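Local coordinates for intimin adherence protein (Escherichia coli O157:H7, PDB 3NCX) that probably mediates attachment of the bacterium to host cells by binding the translocated receptor Tir through the C-terminal end of intimin, at residues A[120-123]-A[124-127]; A[126-130]-A[131-135]. The protein carries 1 engineered substitution. All coordinates share one frame; numbering follows the deposited sequence.

Overall arrangement
Both contacts are local, and both lie on helix 121-131 of the C-type lectin domain. Reading from the N terminus, interaction 1 comes first: residues 120-123 meet 124-127 and close the opening turns of the helix. Interaction 2 follows, with 126-130 meeting 131-135, where the helix ends and the chain runs on toward strand 147-149. The two overlap at Asp126 and Ile127 rather than nesting, and their centres are about 9 Å apart. Interaction 1 faces strands 97-103, 161-166 and 184-188 of the lectin domain. Interaction 2 carries Trp131, which reaches strand 32-33 and the residues before it, in the N-terminal half of the chain.

Interaction 1 of 2, residues A[120-123]-A[124-127]; sequences TQTV and LSDI
Gln121 and Thr122 each accept a backbone hydrogen bond from the residue four places on, as the helix winds up from its first turn. Ser125 N gives a nearly straight bond to Gln121 O (2.8 Å, 165°), lying in the carbonyl plane. Asp126 N bonds Thr122 O at 2.8 Å, tilted out of that carbonyl plane. Leu124 N adds a weak bond to Gln121 O.

On the polar side, Thr122 and Asp126 lie one turn apart and their side chains cross at a slant. The methyl of Thr122 is the branch facing Asp126, with Thr122 CG2 nearest Asp126 OD1 (3.1 Å). With chi1 at -63° the hydroxyl lies beside the backbone N, which leaves the methyl anti to that N and leaning toward the carboxylate.

Gln121 and Ser125 are joined through a water. The Gln121 side chain is extended, and its NE2 donates to the water at 2.8 Å. The water in turn donates to Ser125 OG at 3.0 Å. Ser125 chi1 is 61°, which places OG between its own N and carbonyl carbon and turns it back over the preceding turn.

On the apolar side Val123 packs on Val188, Leu124 on Ile98, Ile150, Tyr165 and Val186, and Ile127 on Ile98 and Tyr96. In the backbone, Val123 O has Ile127 CG1 at 3.7 Å and accepts a hydrogen bond from Tyr96 OH.

The result is the N-terminal part of an amphipathic alpha helix, with i to i+4 pairs on its polar side and its apolar side laid on the strands of a C-type lectin-like domain.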
ATOM      1  N   THR A 120      16.814   4.684   4.046  1.00 23.51           N
ATOM      2  CA  THR A 120      17.051   4.190   5.399  1.00 19.44           C
ATOM      3  C   THR A 120      16.054   3.103   5.775  1.00 14.75           C
ATOM      4  O   THR A 120      15.133   2.801   5.017  1.00 17.37           O
ATOM      5  CB  THR A 120      16.970   5.320   6.448  1.00 20.24           C
ATOM      6  OG1 THR A 120      15.734   6.029   6.298  1.00 25.77           O
ATOM      7  CG2 THR A 120      18.128   6.291   6.285  1.00 26.43           C
ATOM      8  N   GLN A 121      16.246   2.515   6.951  1.00 14.22           N
ATOM      9  CA  GLN A 121      15.347   1.481   7.446  1.00 16.47           C
ATOM     10  C   GLN A 121      13.975   2.065   7.768  1.00 22.01           C
ATOM     11  O   GLN A 121      12.959   1.375   7.689  1.00 18.83           O
ATOM     12  CB  GLN A 121      15.936   0.812   8.687  1.00 14.08           C
ATOM     13  CG  GLN A 121      14.985  -0.148   9.376  1.00 20.70           C
ATOM     14  CD  GLN A 121      15.612  -0.830  10.573  1.00 20.71           C
ATOM     15  OE1 GLN A 121      16.713  -1.374  10.488  1.00 22.48           O
ATOM     16  NE2 GLN A 121      14.914  -0.801  11.702  1.00 16.80           N
ATOM     17  N   THR A 122      13.957   3.343   8.131  1.00 21.29           N
ATOM     18  CA  THR A 122      12.719   4.027   8.475  1.00 20.69           C
ATOM     19  C   THR A 122      11.792   4.129   7.266  1.00 26.57           C
ATOM     20  O   THR A 122      10.571   4.018   7.398  1.00 24.34           O
ATOM     21  CB  THR A 122      12.994   5.431   9.043  1.00 21.01           C
ATOM     22  OG1 THR A 122      13.743   5.316  10.259  1.00 28.65           O
ATOM     23  CG2 THR A 122      11.693   6.155   9.331  1.00 32.30           C
ATOM     24  N   VAL A 123      12.371   4.336   6.089  1.00 18.30           N
ATOM     25  CA  VAL A 123      11.580   4.401   4.867  1.00 16.32           C
ATOM     26  C   VAL A 123      10.701   3.161   4.750  1.00 17.40           C
ATOM     27  O   VAL A 123       9.558   3.237   4.300  1.00 19.70           O
ATOM     28  CB  VAL A 123      12.472   4.516   3.620  1.00 17.72           C
ATOM     29  CG1 VAL A 123      11.618   4.596   2.365  1.00 18.07           C
ATOM     30  CG2 VAL A 123      13.377   5.733   3.728  1.00 22.00           C
ATOM     31  N   LEU A 124      11.238   2.023   5.177  1.00 19.57           N
ATOM     32  CA  LEU A 124      10.526   0.753   5.088  1.00 20.21           C
ATOM     33  C   LEU A 124       9.702   0.451   6.338  1.00 17.07           C
ATOM     34  O   LEU A 124       8.565  -0.011   6.242  1.00 17.41           O
ATOM     35  CB  LEU A 124      11.509  -0.390   4.823  1.00 23.74           C
ATOM     36  CG  LEU A 124      12.240  -0.362   3.478  1.00 19.95           C
ATOM     37  CD1 LEU A 124      13.352  -1.400   3.449  1.00 21.51           C
ATOM     38  CD2 LEU A 124      11.263  -0.587   2.336  1.00 18.85           C
ATOM     39  N   SER A 125      10.278   0.708   7.508  1.00 19.18           N
ATOM     40  CA  SER A 125       9.595   0.431   8.767  1.00 16.53           C
ATOM     41  C   SER A 125       8.381   1.334   8.948  1.00 19.61           C
ATOM     42  O   SER A 125       7.395   0.942   9.572  1.00 18.70           O
ATOM     43  CB  SER A 125      10.554   0.587   9.951  1.00 15.67           C
ATOM     44  OG  SER A 125      11.049   1.911  10.037  1.00 19.52           O
ATOM     45  N   ASP A 126       8.456   2.544   8.401  1.00 19.43           N
ATOM     46  CA  ASP A 126       7.340   3.480   8.460  1.00 17.28           C
ATOM     47  C   ASP A 126       6.138   2.934   7.706  1.00 20.24           C
ATOM     48  O   ASP A 126       4.991   3.198   8.067  1.00 21.52           O
ATOM     49  CB  ASP A 126       7.740   4.842   7.890  1.00 16.64           C
ATOM     50  CG  ASP A 126       8.381   5.740   8.927  1.00 16.42           C
ATOM     51  OD1 ASP A 126       8.789   5.226   9.989  1.00 17.17           O
ATOM     52  OD2 ASP A 126       8.478   6.959   8.679  1.00 19.31           O
ATOM     53  N   ILE A 127       6.406   2.169   6.655  1.00 15.17           N
ATOM     54  CA  ILE A 127       5.338   1.568   5.873  1.00 20.26           C
ATOM     55  C   ILE A 127       4.657   0.442   6.643  1.00 18.82           C
ATOM     56  O   ILE A 127       3.445   0.247   6.537  1.00 12.75           O
ATOM     57  CB  ILE A 127       5.849   1.074   4.511  1.00 17.64           C
ATOM     58  CG1 ILE A 127       6.011   2.267   3.570  1.00 23.62           C
ATOM     59  CG2 ILE A 127       4.895   0.054   3.914  1.00 16.81           C
ATOM     60  CD1 ILE A 127       6.358   1.891   2.158  1.00 31.58           C
TER
HETATM   61  O   HOH W   1      13.426   1.552  11.797  1.00 19.77           O

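Interaction 2 of 2, residues A[126-130]-A[131-135]; sequences DIYDS and WGAAN
Trp131 turns back on the helix end that carries it, and Ile127 and Ser130 receive its side chain. Trp131 CB lies 3.4 Å from Ile127 O, the carbonyl that also accepts Trp131 N at 2.8 Å. CG rests on the Ser130 peptide, and Ser130 O sits over one face of the ring. Trp131 CD1 brings the ring edge to Ile127 O, in plane at 3.4 Å. Trp131 CD1 also meets Ile127 CG2 at 4.0 Å. Next to CD1 on the five-membered ring, Trp131 NE1 passes near Ser130 CB and gives its hydrogen bond to Ile31 O, beyond the helix. Leu28, Pro29 and Leu33 also touch the indole.

The chain then leaves the helix at Gly132, whose phi of 94° and psi of -174° suit a residue without CB. Gly132 N makes a weak bond to Tyr128 O. Gly132 CA stands over the centre of the Tyr128 ring in a CH-pi contact, 4.2 Å from the centroid and 10° off the normal. Ala133 CB lies 4.2 Å from Tyr128 CE1.

Ser130 OG donates to Asp126 O one turn back. The contact mixes backbone hydrogen bonds and carbonyl-to-ring contacts with a few apolar touches. The indole N-H is paired with Ile31 O, which ties the helix end to the N-terminal half of the chain.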
ATOM      1  N   ASP A 126       8.456   2.544   8.401  1.00 19.43           N
ATOM      2  CA  ASP A 126       7.340   3.480   8.460  1.00 17.28           C
ATOM      3  C   ASP A 126       6.138   2.934   7.706  1.00 20.24           C
ATOM      4  O   ASP A 126       4.991   3.198   8.067  1.00 21.52           O
ATOM      5  CB  ASP A 126       7.740   4.842   7.890  1.00 16.64           C
ATOM      6  CG  ASP A 126       8.381   5.740   8.927  1.00 16.42           C
ATOM      7  OD1 ASP A 126       8.789   5.226   9.989  1.00 17.17           O
ATOM      8  OD2 ASP A 126       8.478   6.959   8.679  1.00 19.31           O
ATOM      9  N   ILE A 127       6.406   2.169   6.655  1.00 15.17           N
ATOM     10  CA  ILE A 127       5.338   1.568   5.873  1.00 20.26           C
ATOM     11  C   ILE A 127       4.657   0.442   6.643  1.00 18.82           C
ATOM     12  O   ILE A 127       3.445   0.247   6.537  1.00 12.75           O
ATOM     13  CB  ILE A 127       5.849   1.074   4.511  1.00 17.64           C
ATOM     14  CG1 ILE A 127       6.011   2.267   3.570  1.00 23.62           C
ATOM     15  CG2 ILE A 127       4.895   0.054   3.914  1.00 16.81           C
ATOM     16  CD1 ILE A 127       6.358   1.891   2.158  1.00 31.58           C
ATOM     17  N   TYR A 128       5.438  -0.288   7.433  1.00 18.78           N
ATOM     18  CA  TYR A 128       4.877  -1.333   8.276  1.00 17.38           C
ATOM     19  C   TYR A 128       3.958  -0.720   9.329  1.00 16.76           C
ATOM     20  O   TYR A 128       2.896  -1.263   9.630  1.00 23.86           O
ATOM     21  CB  TYR A 128       5.980  -2.151   8.947  1.00 19.63           C
ATOM     22  CG  TYR A 128       5.442  -3.242   9.843  1.00 19.44           C
ATOM     23  CD1 TYR A 128       5.305  -4.543   9.381  1.00 15.82           C
ATOM     24  CD2 TYR A 128       5.051  -2.964  11.148  1.00 15.92           C
ATOM     25  CE1 TYR A 128       4.805  -5.538  10.197  1.00 19.05           C
ATOM     26  CE2 TYR A 128       4.550  -3.950  11.967  1.00 12.47           C
ATOM     27  CZ  TYR A 128       4.429  -5.235  11.490  1.00 17.23           C
ATOM     28  OH  TYR A 128       3.929  -6.222  12.309  1.00 17.73           O
ATOM     29  N   ASP A 129       4.374   0.411   9.887  1.00 15.11           N
ATOM     30  CA  ASP A 129       3.574   1.101  10.893  1.00 20.54           C
ATOM     31  C   ASP A 129       2.257   1.586  10.300  1.00 21.04           C
ATOM     32  O   ASP A 129       1.236   1.631  10.986  1.00 26.47           O
ATOM     33  CB  ASP A 129       4.340   2.288  11.487  1.00 18.65           C
ATOM     34  CG  ASP A 129       5.492   1.858  12.377  1.00 20.21           C
ATOM     35  OD1 ASP A 129       5.476   0.706  12.865  1.00 25.77           O
ATOM     36  OD2 ASP A 129       6.410   2.677  12.596  1.00 17.70           O
ATOM     37  N   SER A 130       2.289   1.947   9.021  1.00 21.05           N
ATOM     38  CA  SER A 130       1.123   2.518   8.357  1.00 18.81           C
ATOM     39  C   SER A 130       0.205   1.456   7.758  1.00 15.11           C
ATOM     40  O   SER A 130      -0.992   1.683   7.601  1.00 14.41           O
ATOM     41  CB  SER A 130       1.558   3.504   7.269  1.00 18.83           C
ATOM     42  OG  SER A 130       2.370   4.533   7.805  1.00 16.84           O
ATOM     43  N   TRP A 131       0.766   0.296   7.428  1.00 15.19           N
ATOM     44  CA  TRP A 131       0.001  -0.737   6.739  1.00 16.90           C
ATOM     45  C   TRP A 131       0.016  -2.088   7.447  1.00 16.40           C
ATOM     46  O   TRP A 131      -0.976  -2.813   7.428  1.00 16.39           O
ATOM     47  CB  TRP A 131       0.489  -0.892   5.295  1.00 13.78           C
ATOM     48  CG  TRP A 131       0.271   0.337   4.463  1.00 14.71           C
ATOM     49  CD1 TRP A 131       1.164   1.343   4.236  1.00 16.49           C
ATOM     50  CD2 TRP A 131      -0.923   0.693   3.754  1.00 15.40           C
ATOM     51  NE1 TRP A 131       0.605   2.301   3.425  1.00 16.27           N
ATOM     52  CE2 TRP A 131      -0.676   1.926   3.116  1.00 18.06           C
ATOM     53  CE3 TRP A 131      -2.174   0.088   3.594  1.00 14.09           C
ATOM     54  CZ2 TRP A 131      -1.637   2.567   2.334  1.00 12.60           C
ATOM     55  CZ3 TRP A 131      -3.124   0.725   2.816  1.00 16.01           C
ATOM     56  CH2 TRP A 131      -2.850   1.951   2.196  1.00 17.73           C
ATOM     57  N   GLY A 132       1.141  -2.425   8.068  1.00 15.01           N
ATOM     58  CA  GLY A 132       1.291  -3.720   8.706  1.00 18.99           C
ATOM     59  C   GLY A 132       1.939  -4.734   7.779  1.00 19.48           C
ATOM     60  O   GLY A 132       2.361  -4.396   6.674  1.00 18.12           O
ATOM     61  N   ALA A 133       2.015  -5.981   8.232  1.00 16.85           N
ATOM     62  CA  ALA A 133       2.662  -7.042   7.466  1.00 19.02           C
ATOM     63  C   ALA A 133       2.200  -7.076   6.011  1.00 19.67           C
ATOM     64  O   ALA A 133       1.001  -7.113   5.726  1.00 18.51           O
ATOM     65  CB  ALA A 133       2.432  -8.391   8.132  1.00 24.37           C
ATOM     66  N   ALA A 134       3.162  -7.072   5.095  1.00 16.20           N
ATOM     67  CA  ALA A 134       2.865  -7.030   3.667  1.00 17.30           C
ATOM     68  C   ALA A 134       1.977  -8.187   3.219  1.00 20.04           C
ATOM     69  O   ALA A 134       1.123  -8.020   2.347  1.00 17.02           O
ATOM     70  CB  ALA A 134       4.154  -7.012   2.861  1.00 16.90           C
ATOM     71  N   ASN A 135       2.181  -9.357   3.818  1.00 21.75           N
ATOM     72  CA  ASN A 135       1.465 -10.561   3.407  1.00 19.18           C
ATOM     73  C   ASN A 135      -0.001 -10.597   3.840  1.00 21.90           C
ATOM     74  O   ASN A 135      -0.753 -11.485   3.441  1.00 27.48           O
ATOM     75  CB  ASN A 135       2.200 -11.823   3.874  1.00 15.73           C
ATOM     76  CG  ASN A 135       2.313 -11.913   5.385  1.00 17.79           C
ATOM     77  OD1 ASN A 135       2.724 -12.940   5.923  1.00 20.76           O
ATOM     78  ND2 ASN A 135       1.944 -10.841   6.075  1.00 21.11           N
TER